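Local coordinates for protein CocE/NonD family hydrolase (Staphylococcus aureus subsp. aureus COL, PDB 3III) that probably hydrolyses ester or amide bonds with an alpha/beta-hydrolase catalytic domain, though its natural substrate is not established, at residues 164-169 with 301-306. Residues are numbered along the deposited sequence; the frame is centred on the assembly and turned at random.
With PLM (palmitic acid), chain G.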
loop_
_atom_site.group_PDB
_atom_site.type_symbol
_atom_site.label_atom_id
_atom_site.label_comp_id
_atom_site.label_asym_id
_atom_site.label_seq_id
_atom_site.Cartn_x
_atom_site.Cartn_y
_atom_site.Cartn_z
ATOM N N GLY A 164 -2.653 20.239 5.086
ATOM C CA GLY A 164 -3.111 18.935 4.672
ATOM C C GLY A 164 -1.932 18.190 4.023
ATOM O O GLY A 164 -1.207 18.716 3.133
ATOM N N THR A 165 -1.760 16.938 4.396
ATOM C CA THR A 165 -0.718 16.113 3.800
ATOM C C THR A 165 -1.245 15.228 2.703
ATOM O O THR A 165 -2.439 14.873 2.683
ATOM C CB THR A 165 -0.010 15.280 4.863
ATOM O OG1 THR A 165 -0.972 14.509 5.572
ATOM C CG2 THR A 165 0.797 16.176 5.856
ATOM N N ASN A 166 -0.369 14.887 1.748
ATOM C CA ASN A 166 -0.822 14.215 0.538
ATOM C C ASN A 166 0.343 13.565 -0.152
ATOM O O ASN A 166 1.411 14.173 -0.246
ATOM C CB ASN A 166 -1.410 15.284 -0.394
ATOM C CG ASN A 166 -2.125 14.739 -1.606
ATOM O OD1 ASN A 166 -2.084 13.551 -1.934
ATOM N ND2 ASN A 166 -2.798 15.661 -2.338
ATOM N N GLY A 167 0.157 12.371 -0.686
ATOM C CA GLY A 167 1.214 11.727 -1.411
ATOM C C GLY A 167 1.108 10.197 -1.383
ATOM O O GLY A 167 0.297 9.646 -0.650
ATOM N N VAL A 168 1.991 9.553 -2.155
ATOM C CA VAL A 168 1.912 8.115 -2.460
ATOM C C VAL A 168 3.095 7.392 -1.840
ATOM O O VAL A 168 4.216 7.945 -1.801
ATOM C CB VAL A 168 1.929 7.914 -4.017
ATOM C CG1 VAL A 168 1.869 6.447 -4.394
ATOM C CG2 VAL A 168 0.697 8.717 -4.636
ATOM N N SER A 169 2.835 6.160 -1.419
ATOM C CA SER A 169 3.839 5.171 -1.008
ATOM C C SER A 169 4.572 5.723 0.236
ATOM O O SER A 169 3.930 5.957 1.243
ATOM C CB SER A 169 4.769 4.823 -2.170
ATOM O OG SER A 169 5.672 3.801 -1.763
ATOM N N GLU A 301 -0.271 6.140 -11.621
ATOM C CA GLU A 301 -1.222 6.522 -12.665
ATOM C C GLU A 301 -2.581 7.005 -12.088
ATOM O O GLU A 301 -3.111 8.061 -12.471
ATOM C CB GLU A 301 -1.394 5.378 -13.648
ATOM C CG GLU A 301 -2.553 5.611 -14.688
ATOM C CD GLU A 301 -2.758 4.368 -15.515
ATOM O OE1 GLU A 301 -1.842 4.058 -16.366
ATOM O OE2 GLU A 301 -3.797 3.712 -15.326
ATOM N N SER A 302 -3.116 6.278 -11.113
ATOM C CA SER A 302 -4.381 6.620 -10.569
ATOM C C SER A 302 -4.290 7.906 -9.685
ATOM O O SER A 302 -5.232 8.705 -9.692
ATOM C CB SER A 302 -4.997 5.484 -9.769
ATOM O OG SER A 302 -5.211 4.284 -10.520
ATOM N N TYR A 303 -3.177 8.092 -8.964
ATOM C CA TYR A 303 -2.980 9.255 -8.127
ATOM C C TYR A 303 -3.056 10.549 -8.929
ATOM O O TYR A 303 -3.739 11.514 -8.548
ATOM C CB TYR A 303 -1.633 9.167 -7.426
ATOM C CG TYR A 303 -1.320 10.357 -6.584
ATOM C CD1 TYR A 303 -2.034 10.594 -5.434
ATOM C CD2 TYR A 303 -0.254 11.205 -6.902
ATOM C CE1 TYR A 303 -1.745 11.674 -4.635
ATOM C CE2 TYR A 303 0.042 12.312 -6.120
ATOM C CZ TYR A 303 -0.732 12.533 -4.972
ATOM O OH TYR A 303 -0.442 13.567 -4.133
ATOM N N TYR A 304 -2.405 10.532 -10.092
ATOM C CA TYR A 304 -2.251 11.713 -10.937
ATOM C C TYR A 304 -3.341 11.849 -11.972
ATOM O O TYR A 304 -3.388 12.841 -12.667
ATOM C CB TYR A 304 -0.898 11.639 -11.657
ATOM C CG TYR A 304 0.259 11.929 -10.717
ATOM C CD1 TYR A 304 0.369 13.142 -10.085
ATOM C CD2 TYR A 304 1.210 10.957 -10.448
ATOM C CE1 TYR A 304 1.419 13.406 -9.164
ATOM C CE2 TYR A 304 2.259 11.204 -9.601
ATOM C CZ TYR A 304 2.368 12.423 -8.947
ATOM O OH TYR A 304 3.429 12.605 -8.091
ATOM N N ALA A 305 -4.242 10.882 -12.061
ATOM C CA ALA A 305 -5.349 10.971 -13.008
ATOM C C ALA A 305 -6.207 12.163 -12.640
ATOM O O ALA A 305 -6.479 12.420 -11.448
ATOM C CB ALA A 305 -6.237 9.685 -12.942
ATOM N N ARG A 306 -6.664 12.896 -13.645
ATOM C CA ARG A 306 -7.404 14.132 -13.395
ATOM C C ARG A 306 -8.630 13.920 -12.463
ATOM O O ARG A 306 -8.851 14.733 -11.578
ATOM C CB ARG A 306 -7.829 14.795 -14.708
ATOM C CG ARG A 306 -8.525 16.198 -14.561
ATOM C CD ARG A 306 -7.600 17.220 -13.892
ATOM N NE ARG A 306 -8.128 18.574 -13.937
ATOM C CZ ARG A 306 -8.066 19.383 -14.991
ATOM N NH1 ARG A 306 -8.586 20.633 -14.893
ATOM N NH2 ARG A 306 -7.471 18.983 -16.114
HETATM C C1 PLM G . 8.363 3.389 -3.546
HETATM O O1 PLM G . 8.140 3.993 -2.499
HETATM O O2 PLM G . 7.403 2.835 -4.111
HETATM C C2 PLM G . 9.764 3.317 -4.063
HETATM C C3 PLM G . 9.839 2.757 -5.472
HETATM C C4 PLM G . 11.222 2.799 -6.123
HETATM C C5 PLM G . 11.210 2.508 -7.653
HETATM C C6 PLM G . 12.520 1.937 -8.261
HETATM C C7 PLM G . 13.147 2.588 -9.517
HETATM C C8 PLM G . 12.855 1.939 -10.896
#
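Val-168 lays its CG2 methyl over one face of the Tyr-303 ring, displaced toward the CG end, where CG2 and CG of the tyrosine come within 3.2 Å. The approach is a CH-pi contact: Val-168 CG2 lies 3.4 Å from the centroid of the Tyr-303 ring, close to the ring normal. With CG1 anti to the backbone N (chi1 179°), CG2 is the branch that meets the ring.

The same tyrosine, slanting back against the direction of the strand, joins this apolar overlap to a polar anchor at its far end. Its OH donates a hydrogen bond of 2.7 Å to OD1 of Asn-166, an oxygen lying near the ring plane. Seen from the amide, the geometry is less regular: the hydroxyl sits well above the carbonyl plane, the C=O...O angle is only 103°, and the two flat groups stand nearly perpendicular. Asn-166 ND2 bonds to Gln-312 OE1, so both ends of this buried amide are engaged. Between the methyl contact and the hydrogen bond, Gly-167 brings its CA to 3.7 Å from Tyr-303 OH, while Trp-192 of the adjacent strand meets the tyrosine ring edge-to-face.

The buried contact thus fastens helix 299-304 to central strand 162-168. Next in the chain, Ser-169 adopts a strained backbone with positive phi before helix 170-179; its OG donates to O1 of the bound palmitic acid at 2.6 Å and is also hydrogen-bonded to His-274 NE2. This sharp strand-serine-helix turn, at Gly-167-Val-168-Ser-169, is consistent with the nucleophile elbow of the alpha/beta-hydrolase fold.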